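Local coordinates for formate dehydrogenase subunit beta (Desulfovibrio gigas, PDB 1H0H), which serves as the electron-transfer subunit of formate dehydrogenase, carrying three [4Fe-4S] clusters for the reversible oxidation of formate to carbon dioxide, at residues A20-H25 with F46-L51; D70-C75 with M134-M139. One frame throughout, in Å; residues are numbered along the deposited sequence.

Contact 1 of 2, residues A20-H25 with F46-L51; sequences ACKQWH and FHTYKL. With SF4 (iron/sulfur cluster), chain M.
Y49 turns the edge of its ring toward a face of H25. The pair is T-shaped: the planes stand at 76° and the centroids lie 5.4 Å apart. The touching atom is Y49 CE2, 3.9 Å from H25 CD2. W24 CD1 sits over the opposite face of H25, so the imidazole is held between two aromatic residues. H25 ND1 donates to C21 O at 2.7 Å, with the acceptor in the ring plane. H25 N reaches the same carbonyl from the other face of its plane. H25 NE2 is bonded to D138 OD1, and the two ring bonds set the rotation of the imidazole. C21 has SG anti to its backbone N (chi1 -177°), which carries the sulfur off the helix to FE4 of the cluster, 2.2 Å from C21 SG. C21 SG also lies obliquely beside the Y49 ring, 3.9 Å from Y49 CD2. C21 CB meets K50 CB at 3.8 Å, and K50 CB also packs on cluster sulfur S1. The next residue, K22, reaches across to the loop, and its NZ donates to T48 OG1 at 2.9 Å. T48 OG1 is also bonded to N45. K22 NZ bonds P28 O as well, and makes a salt bridge to an acidic side chain of the neighbouring protein chain. Helix 16-25 and the loop before strand 51-59 thus form part of the pocket of a ferredoxin-type [4Fe-4S] site, with C21 as an experimentally established ligand of cluster #2.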
ATOM      1  N   ALA B  20      -7.860  11.752 -16.941  1.00 14.05           N
ATOM      2  CA  ALA B  20      -7.449  13.147 -16.879  1.00 14.40           C
ATOM      3  C   ALA B  20      -8.136  13.984 -17.955  1.00 14.60           C
ATOM      4  O   ALA B  20      -8.531  15.120 -17.680  1.00 13.95           O
ATOM      5  CB  ALA B  20      -5.900  13.287 -16.994  1.00 14.84           C
ATOM      6  N   CYS B  21      -8.263  13.422 -19.157  1.00 14.44           N
ATOM      7  CA  CYS B  21      -8.919  14.113 -20.267  1.00 15.38           C
ATOM      8  C   CYS B  21     -10.357  14.413 -19.829  1.00 14.06           C
ATOM      9  O   CYS B  21     -10.852  15.536 -19.970  1.00 13.40           O
ATOM     10  CB  CYS B  21      -8.919  13.244 -21.536  1.00 13.90           C
ATOM     11  SG  CYS B  21      -9.636  14.105 -22.955  1.00 16.32           S
ATOM     12  N   LYS B  22     -11.034  13.417 -19.271  1.00 15.70           N
ATOM     13  CA  LYS B  22     -12.414  13.623 -18.852  1.00 15.32           C
ATOM     14  C   LYS B  22     -12.522  14.673 -17.738  1.00 15.76           C
ATOM     15  O   LYS B  22     -13.416  15.537 -17.757  1.00 15.36           O
ATOM     16  CB  LYS B  22     -13.092  12.299 -18.420  1.00 15.77           C
ATOM     17  CG  LYS B  22     -13.239  11.272 -19.566  1.00 16.10           C
ATOM     18  CD  LYS B  22     -14.487  10.415 -19.478  1.00 16.64           C
ATOM     19  CE  LYS B  22     -14.705   9.603 -20.780  1.00 14.90           C
ATOM     20  NZ  LYS B  22     -16.050   8.942 -20.821  1.00 15.99           N
ATOM     21  N   GLN B  23     -11.606  14.607 -16.775  1.00 14.80           N
ATOM     22  CA  GLN B  23     -11.614  15.537 -15.653  1.00 14.27           C
ATOM     23  C   GLN B  23     -11.433  16.975 -16.123  1.00 14.88           C
ATOM     24  O   GLN B  23     -12.157  17.869 -15.667  1.00 14.99           O
ATOM     25  CB  GLN B  23     -10.529  15.184 -14.605  1.00 14.64           C
ATOM     26  CG  GLN B  23     -10.814  15.795 -13.201  1.00 13.06           C
ATOM     27  CD  GLN B  23     -10.346  17.241 -13.021  1.00 13.32           C
ATOM     28  OE1 GLN B  23     -10.837  17.959 -12.134  1.00 13.39           O
ATOM     29  NE2 GLN B  23      -9.398  17.654 -13.826  1.00 13.50           N
ATOM     30  N   TRP B  24     -10.488  17.203 -17.032  1.00 13.10           N
ATOM     31  CA  TRP B  24     -10.260  18.552 -17.516  1.00 14.30           C
ATOM     32  C   TRP B  24     -11.445  19.078 -18.312  1.00 13.96           C
ATOM     33  O   TRP B  24     -11.880  20.201 -18.108  1.00 14.23           O
ATOM     34  CB  TRP B  24      -8.998  18.679 -18.368  1.00 14.06           C
ATOM     35  CG  TRP B  24      -8.796  20.123 -18.782  1.00 13.99           C
ATOM     36  CD1 TRP B  24      -8.897  20.648 -20.025  1.00 14.34           C
ATOM     37  CD2 TRP B  24      -8.526  21.213 -17.907  1.00 14.82           C
ATOM     38  NE1 TRP B  24      -8.671  22.010 -19.990  1.00 14.33           N
ATOM     39  CE2 TRP B  24      -8.449  22.381 -18.695  1.00 14.61           C
ATOM     40  CE3 TRP B  24      -8.296  21.320 -16.524  1.00 15.96           C
ATOM     41  CZ2 TRP B  24      -8.179  23.630 -18.154  1.00 14.66           C
ATOM     42  CZ3 TRP B  24      -8.027  22.567 -15.980  1.00 16.50           C
ATOM     43  CH2 TRP B  24      -7.963  23.702 -16.795  1.00 16.58           C
ATOM     44  N   HIS B  25     -11.987  18.258 -19.194  1.00 15.23           N
ATOM     45  CA  HIS B  25     -13.060  18.739 -20.058  1.00 16.44           C
ATOM     46  C   HIS B  25     -14.459  18.622 -19.467  1.00 17.67           C
ATOM     47  O   HIS B  25     -15.421  19.098 -20.071  1.00 17.02           O
ATOM     48  CB  HIS B  25     -13.009  17.998 -21.395  1.00 16.83           C
ATOM     49  CG  HIS B  25     -11.724  18.180 -22.131  1.00 18.11           C
ATOM     50  ND1 HIS B  25     -10.565  17.502 -21.790  1.00 18.02           N
ATOM     51  CD2 HIS B  25     -11.405  18.992 -23.168  1.00 16.41           C
ATOM     52  CE1 HIS B  25      -9.603  17.851 -22.630  1.00 18.71           C
ATOM     53  NE2 HIS B  25     -10.083  18.773 -23.459  1.00 18.36           N
ATOM     54  N   PHE B  46     -18.780  10.366 -28.259  1.00 15.59           N
ATOM     55  CA  PHE B  46     -18.894  11.830 -28.115  1.00 16.44           C
ATOM     56  C   PHE B  46     -18.278  12.355 -26.814  1.00 16.58           C
ATOM     57  O   PHE B  46     -17.839  13.509 -26.748  1.00 16.41           O
ATOM     58  CB  PHE B  46     -20.379  12.272 -28.219  1.00 14.87           C
ATOM     59  CG  PHE B  46     -20.592  13.764 -28.194  1.00 15.12           C
ATOM     60  CD1 PHE B  46     -20.388  14.542 -29.337  1.00 15.03           C
ATOM     61  CD2 PHE B  46     -21.006  14.391 -27.027  1.00 16.42           C
ATOM     62  CE1 PHE B  46     -20.600  15.910 -29.305  1.00 15.25           C
ATOM     63  CE2 PHE B  46     -21.200  15.758 -26.973  1.00 15.63           C
ATOM     64  CZ  PHE B  46     -20.985  16.524 -28.123  1.00 15.67           C
ATOM     65  N   HIS B  47     -18.249  11.526 -25.772  1.00 16.80           N
ATOM     66  CA  HIS B  47     -17.778  12.003 -24.470  1.00 15.80           C
ATOM     67  C   HIS B  47     -16.413  11.480 -24.076  1.00 16.57           C
ATOM     68  O   HIS B  47     -15.964  11.715 -22.944  1.00 17.45           O
ATOM     69  CB  HIS B  47     -18.739  11.585 -23.373  1.00 17.08           C
ATOM     70  CG  HIS B  47     -20.120  12.113 -23.546  1.00 16.44           C
ATOM     71  ND1 HIS B  47     -20.409  13.460 -23.533  1.00 17.38           N
ATOM     72  CD2 HIS B  47     -21.298  11.473 -23.724  1.00 16.48           C
ATOM     73  CE1 HIS B  47     -21.711  13.627 -23.705  1.00 17.32           C
ATOM     74  NE2 HIS B  47     -22.273  12.437 -23.806  1.00 18.29           N
ATOM     75  N   THR B  48     -15.743  10.795 -24.989  1.00 15.78           N
ATOM     76  CA  THR B  48     -14.501  10.112 -24.671  1.00 16.58           C
ATOM     77  C   THR B  48     -13.490  10.354 -25.773  1.00 15.84           C
ATOM     78  O   THR B  48     -13.544   9.715 -26.820  1.00 16.50           O
ATOM     79  CB  THR B  48     -14.804   8.612 -24.557  1.00 15.91           C
ATOM     80  OG1 THR B  48     -15.893   8.394 -23.644  1.00 15.18           O
ATOM     81  CG2 THR B  48     -13.615   7.867 -23.978  1.00 16.54           C
ATOM     82  N   TYR B  49     -12.552  11.260 -25.531  1.00 17.57           N
ATOM     83  CA  TYR B  49     -11.611  11.686 -26.534  1.00 15.35           C
ATOM     84  C   TYR B  49     -10.291  10.944 -26.439  1.00 16.88           C
ATOM     85  O   TYR B  49      -9.504  10.963 -27.366  1.00 15.88           O
ATOM     86  CB  TYR B  49     -11.270  13.145 -26.340  1.00 14.80           C
ATOM     87  CG  TYR B  49     -12.391  14.142 -26.199  1.00 15.57           C
ATOM     88  CD1 TYR B  49     -13.692  13.881 -26.661  1.00 13.63           C
ATOM     89  CD2 TYR B  49     -12.134  15.378 -25.617  1.00 15.68           C
ATOM     90  CE1 TYR B  49     -14.686  14.827 -26.551  1.00 14.51           C
ATOM     91  CE2 TYR B  49     -13.122  16.315 -25.504  1.00 15.04           C
ATOM     92  CZ  TYR B  49     -14.396  16.038 -25.964  1.00 15.35           C
ATOM     93  OH  TYR B  49     -15.351  17.020 -25.824  1.00 16.68           O
ATOM     94  N   LYS B  50     -10.028  10.348 -25.276  1.00 17.28           N
ATOM     95  CA  LYS B  50      -8.751   9.689 -25.026  1.00 16.94           C
ATOM     96  C   LYS B  50      -9.151   8.316 -24.559  1.00 18.31           C
ATOM     97  O   LYS B  50      -9.941   8.175 -23.618  1.00 17.87           O
ATOM     98  CB  LYS B  50      -7.960  10.473 -23.963  1.00 18.34           C
ATOM     99  CG  LYS B  50      -6.549   9.941 -23.662  1.00 19.02           C
ATOM    100  CD  LYS B  50      -5.625  10.021 -24.907  1.00 19.29           C
ATOM    101  CE  LYS B  50      -4.168   9.938 -24.513  1.00 19.45           C
ATOM    102  NZ  LYS B  50      -3.204   9.747 -25.675  1.00 18.96           N
ATOM    103  N   LEU B  51      -8.676   7.308 -25.277  1.00 16.81           N
ATOM    104  CA  LEU B  51      -9.057   5.952 -24.977  1.00 17.30           C
ATOM    105  C   LEU B  51      -7.862   5.012 -24.967  1.00 17.59           C
ATOM    106  O   LEU B  51      -7.193   4.824 -25.984  1.00 17.66           O
ATOM    107  CB  LEU B  51     -10.078   5.484 -26.019  1.00 16.44           C
ATOM    108  CG  LEU B  51     -10.632   4.108 -25.698  1.00 17.11           C
ATOM    109  CD1 LEU B  51     -11.505   4.152 -24.466  1.00 17.48           C
ATOM    110  CD2 LEU B  51     -11.398   3.566 -26.906  1.00 16.70           C
TER
HETATM  111 FE1  SF4 M1012      -6.321  17.180 -24.166  1.00 19.53          FE
HETATM  112 FE2  SF4 M1012      -5.112  14.714 -24.289  1.00 18.29          FE
HETATM  113 FE3  SF4 M1012      -6.652  15.629 -26.402  1.00 18.26          FE
HETATM  114 FE4  SF4 M1012      -7.827  14.876 -24.027  1.00 17.37          FE
HETATM  115  S1  SF4 M1012      -6.584  13.562 -25.482  1.00 19.88           S
HETATM  116  S2  SF4 M1012      -8.237  16.743 -25.297  1.00 18.20           S
HETATM  117  S3  SF4 M1012      -6.347  15.469 -22.495  1.00 17.26           S
HETATM  118  S4  SF4 M1012      -4.756  16.662 -25.714  1.00 19.87           S

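Contact 2 of 2, residues D70-C75 with M134-M139; sequences DQCRHC and MAKCDM. With SF4 (iron/sulfur cluster), chain N; SF4 (iron/sulfur cluster), chain M.
C137 SG is gripped from several sides. It binds FE3 of cluster #2 at 2.2 Å and accepts two N-H bonds. H74 NE2 donates to C137 SG across the contact at 3.2 Å, nearly straight (164°), with the sulfur in the ring plane. M139 N donates to C137 SG from its own segment at 3.3 Å. Backbone NH...S bonds of this second kind are characteristic of ferredoxin-type [4Fe-4S] sites. The imidazole adds a side-chain donor, and both bonds probably help to set the cluster potential. Here two sites of the dicluster domain meet back to back. C72 and C75 bind cluster #3, and C137 binds cluster #2.

H74 fills the seam between them. C72 SG lies over the centre of one ring face. M139 CE covers the opposite face in a CH-pi contact, 3.6 Å from H74 CG. At the far side of the imidazole, H74 ND1 is bonded to V101 N, so both ring nitrogens are engaged. H74 N also donates to C72 SG, another backbone NH...S bond, so this one residue bonds a sulfur ligand of each cluster.

K136 bends at its last torsion (chi4 63°), which turns NZ back toward the carbonyl of the next residue, C137. There K136 NZ donates to C137 O at 2.8 Å, nearly along the C=O axis, and it is also bonded to V101 O. K136 NZ lies 3.1 Å from C72 SG, and its charge may stabilise the thiolate. A water bridges the two backbones: it accepts from C137 N at 2.9 Å and from C72 N at 3.1 Å.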
ATOM      1  N   ASP B  70      -5.252   6.116 -27.535  1.00 16.14           N
ATOM      2  CA  ASP B  70      -5.773   6.694 -28.754  1.00 16.18           C
ATOM      3  C   ASP B  70      -6.435   8.058 -28.541  1.00 15.30           C
ATOM      4  O   ASP B  70      -7.006   8.328 -27.489  1.00 15.27           O
ATOM      5  CB  ASP B  70      -6.750   5.678 -29.350  1.00 17.26           C
ATOM      6  CG  ASP B  70      -6.900   5.809 -30.818  1.00 16.43           C
ATOM      7  OD1 ASP B  70      -6.299   6.730 -31.414  1.00 16.06           O
ATOM      8  OD2 ASP B  70      -7.630   5.031 -31.458  1.00 17.86           O
ATOM      9  N   GLN B  71      -6.285   8.927 -29.528  1.00 15.34           N
ATOM     10  CA  GLN B  71      -6.887  10.245 -29.548  1.00 15.85           C
ATOM     11  C   GLN B  71      -6.717  10.754 -30.990  1.00 15.78           C
ATOM     12  O   GLN B  71      -5.962  10.179 -31.774  1.00 14.25           O
ATOM     13  CB  GLN B  71      -6.167  11.202 -28.581  1.00 16.10           C
ATOM     14  CG  GLN B  71      -4.726  11.433 -28.994  1.00 17.28           C
ATOM     15  CD  GLN B  71      -3.946  12.432 -28.111  1.00 18.57           C
ATOM     16  OE1 GLN B  71      -3.145  12.030 -27.266  1.00 18.57           O
ATOM     17  NE2 GLN B  71      -4.162  13.727 -28.336  1.00 19.59           N
ATOM     18  N   CYS B  72      -7.391  11.855 -31.308  1.00 15.87           N
ATOM     19  CA  CYS B  72      -7.258  12.499 -32.614  1.00 14.60           C
ATOM     20  C   CYS B  72      -5.775  12.738 -32.940  1.00 14.73           C
ATOM     21  O   CYS B  72      -4.999  13.095 -32.055  1.00 15.72           O
ATOM     22  CB  CYS B  72      -7.974  13.836 -32.595  1.00 14.05           C
ATOM     23  SG  CYS B  72      -7.638  14.863 -34.028  1.00 16.46           S
ATOM     24  N   ARG B  73      -5.391  12.583 -34.200  1.00 14.26           N
ATOM     25  CA  ARG B  73      -3.983  12.755 -34.583  1.00 15.69           C
ATOM     26  C   ARG B  73      -3.613  14.197 -34.904  1.00 14.77           C
ATOM     27  O   ARG B  73      -2.468  14.481 -35.163  1.00 16.47           O
ATOM     28  CB  ARG B  73      -3.676  11.933 -35.826  1.00 14.39           C
ATOM     29  CG  ARG B  73      -4.046  10.471 -35.694  1.00 15.25           C
ATOM     30  CD  ARG B  73      -3.257   9.679 -34.626  1.00 13.61           C
ATOM     31  NE  ARG B  73      -3.440   8.252 -34.867  1.00 14.41           N
ATOM     32  CZ  ARG B  73      -4.491   7.555 -34.450  1.00 12.96           C
ATOM     33  NH1 ARG B  73      -5.477   8.153 -33.757  1.00 13.36           N
ATOM     34  NH2 ARG B  73      -4.557   6.267 -34.732  1.00 13.29           N
ATOM     35  N   HIS B  74      -4.611  15.069 -34.941  1.00 14.26           N
ATOM     36  CA  HIS B  74      -4.421  16.452 -35.348  1.00 16.12           C
ATOM     37  C   HIS B  74      -3.632  16.527 -36.649  1.00 16.28           C
ATOM     38  O   HIS B  74      -2.554  17.133 -36.736  1.00 17.76           O
ATOM     39  CB  HIS B  74      -3.850  17.284 -34.200  1.00 15.63           C
ATOM     40  CG  HIS B  74      -4.825  17.441 -33.088  1.00 15.88           C
ATOM     41  ND1 HIS B  74      -5.777  18.436 -33.073  1.00 14.96           N
ATOM     42  CD2 HIS B  74      -5.072  16.662 -32.004  1.00 16.68           C
ATOM     43  CE1 HIS B  74      -6.540  18.297 -32.006  1.00 17.14           C
ATOM     44  NE2 HIS B  74      -6.120  17.238 -31.327  1.00 16.82           N
ATOM     45  N   CYS B  75      -4.193  15.841 -37.643  1.00 15.63           N
ATOM     46  CA  CYS B  75      -3.646  15.786 -39.001  1.00 16.18           C
ATOM     47  C   CYS B  75      -3.182  17.136 -39.505  1.00 16.17           C
ATOM     48  O   CYS B  75      -3.875  18.154 -39.353  1.00 14.13           O
ATOM     49  CB  CYS B  75      -4.703  15.230 -39.949  1.00 15.46           C
ATOM     50  SG  CYS B  75      -5.141  13.521 -39.596  1.00 17.66           S
ATOM     51  N   MET B 134     -20.725  16.891 -33.152  1.00 14.34           N
ATOM     52  CA  MET B 134     -19.601  15.971 -33.010  1.00 14.88           C
ATOM     53  C   MET B 134     -18.484  16.541 -32.135  1.00 15.11           C
ATOM     54  O   MET B 134     -18.288  17.748 -32.067  1.00 15.14           O
ATOM     55  CB  MET B 134     -19.056  15.605 -34.383  1.00 16.62           C
ATOM     56  CG  MET B 134     -20.011  14.734 -35.231  1.00 17.60           C
ATOM     57  SD  MET B 134     -19.369  14.436 -36.901  1.00 18.07           S
ATOM     58  CE  MET B 134     -19.385  16.111 -37.536  1.00 18.10           C
ATOM     59  N   ALA B 135     -17.738  15.673 -31.458  1.00 15.45           N
ATOM     60  CA  ALA B 135     -16.629  16.131 -30.629  1.00 16.56           C
ATOM     61  C   ALA B 135     -15.518  15.097 -30.640  1.00 17.33           C
ATOM     62  O   ALA B 135     -15.727  13.971 -31.079  1.00 17.46           O
ATOM     63  CB  ALA B 135     -17.096  16.446 -29.189  1.00 17.59           C
ATOM     64  N   LYS B 136     -14.342  15.505 -30.174  1.00 15.96           N
ATOM     65  CA  LYS B 136     -13.134  14.692 -30.143  1.00 15.14           C
ATOM     66  C   LYS B 136     -12.102  15.529 -29.388  1.00 15.77           C
ATOM     67  O   LYS B 136     -12.413  16.630 -28.926  1.00 16.18           O
ATOM     68  CB  LYS B 136     -12.635  14.417 -31.574  1.00 15.05           C
ATOM     69  CG  LYS B 136     -12.204  15.685 -32.295  1.00 14.19           C
ATOM     70  CD  LYS B 136     -11.465  15.402 -33.633  1.00 13.95           C
ATOM     71  CE  LYS B 136     -10.732  16.670 -34.162  1.00 13.83           C
ATOM     72  NZ  LYS B 136      -9.639  17.120 -33.181  1.00 16.31           N
ATOM     73  N   CYS B 137     -10.890  14.992 -29.234  1.00 15.54           N
ATOM     74  CA  CYS B 137      -9.773  15.682 -28.612  1.00 16.23           C
ATOM     75  C   CYS B 137      -9.625  17.109 -29.137  1.00 16.86           C
ATOM     76  O   CYS B 137      -9.618  17.332 -30.361  1.00 15.91           O
ATOM     77  CB  CYS B 137      -8.500  14.894 -28.938  1.00 15.34           C
ATOM     78  SG  CYS B 137      -6.949  15.707 -28.590  1.00 16.72           S
ATOM     79  N   ASP B 138      -9.523  18.079 -28.227  1.00 17.44           N
ATOM     80  CA  ASP B 138      -9.310  19.461 -28.644  1.00 17.87           C
ATOM     81  C   ASP B 138      -7.882  19.943 -28.368  1.00 17.74           C
ATOM     82  O   ASP B 138      -7.624  21.150 -28.247  1.00 17.92           O
ATOM     83  CB  ASP B 138     -10.345  20.399 -28.017  1.00 17.44           C
ATOM     84  CG  ASP B 138     -10.166  20.578 -26.513  1.00 16.69           C
ATOM     85  OD1 ASP B 138      -9.302  19.915 -25.911  1.00 15.39           O
ATOM     86  OD2 ASP B 138     -10.889  21.369 -25.863  1.00 17.56           O
ATOM     87  N   MET B 139      -6.968  18.984 -28.269  1.00 17.52           N
ATOM     88  CA  MET B 139      -5.563  19.269 -27.957  1.00 16.91           C
ATOM     89  C   MET B 139      -5.446  20.089 -26.664  1.00 16.49           C
ATOM     90  O   MET B 139      -4.446  20.770 -26.458  1.00 17.66           O
ATOM     91  CB  MET B 139      -4.896  20.037 -29.139  1.00 16.43           C
ATOM     92  CG  MET B 139      -3.386  19.850 -29.263  1.00 17.55           C
ATOM     93  SD  MET B 139      -2.506  20.925 -30.457  1.00 18.79           S
ATOM     94  CE  MET B 139      -2.499  19.955 -31.933  1.00 18.48           C
TER
HETATM   95 FE1  SF4 N1013      -9.468  12.264 -37.918  1.00 17.36          FE
HETATM   96 FE2  SF4 N1013      -8.475  13.953 -35.976  1.00 17.49          FE
HETATM   97 FE3  SF4 N1013      -7.189  13.701 -38.524  1.00 17.77          FE
HETATM   98 FE4  SF4 N1013      -9.657  14.931 -38.339  1.00 17.28          FE
HETATM   99  S1  SF4 N1013      -7.612  15.718 -37.438  1.00 17.91           S
HETATM  100  S2  SF4 N1013      -9.114  13.441 -39.849  1.00 18.19           S
HETATM  101  S3  SF4 N1013     -10.655  13.683 -36.597  1.00 19.34           S
HETATM  102  S4  SF4 N1013      -7.407  12.054 -36.821  1.00 17.78           S
HETATM  103 FE1  SF4 M1012      -6.321  17.180 -24.166  1.00 19.53          FE
HETATM  104 FE2  SF4 M1012      -5.112  14.714 -24.289  1.00 18.29          FE
HETATM  105 FE3  SF4 M1012      -6.652  15.629 -26.402  1.00 18.26          FE
HETATM  106 FE4  SF4 M1012      -7.827  14.876 -24.027  1.00 17.37          FE
HETATM  107  S1  SF4 M1012      -6.584  13.562 -25.482  1.00 19.88           S
HETATM  108  S2  SF4 M1012      -8.237  16.743 -25.297  1.00 18.20           S
HETATM  109  S3  SF4 M1012      -6.347  15.469 -22.495  1.00 17.26           S
HETATM  110  S4  SF4 M1012      -4.756  16.662 -25.714  1.00 19.87           S
HETATM  111  O   HOH W   1     -10.179  12.274 -29.914  1.00 18.48           O

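How the contacts relate
Contact 1 closes before contact 2 opens along the chain. Their centres are about 10 Å apart, and contact 2 lies nearer the centre of the chain. Both touch the same cluster, #2. Contact 1 brings helix 16-25 and the end of the loop that leads into strand 51-59. Contact 2 brings Q71, just after strand 62-70, and the loop after strand 134-135. The two meet directly. K50 NZ lies 2.8 Å from Q71 OE1, a probable hydrogen bond, and L51 pairs with D70 through the backbones of strands 51-59 and 62-70. Contact 2 also reaches cluster #3, while K50 of contact 1 approaches C17, a ligand of cluster #1. The pair thus spans the middle of the three-cluster chain, consistent with an electron-transfer path.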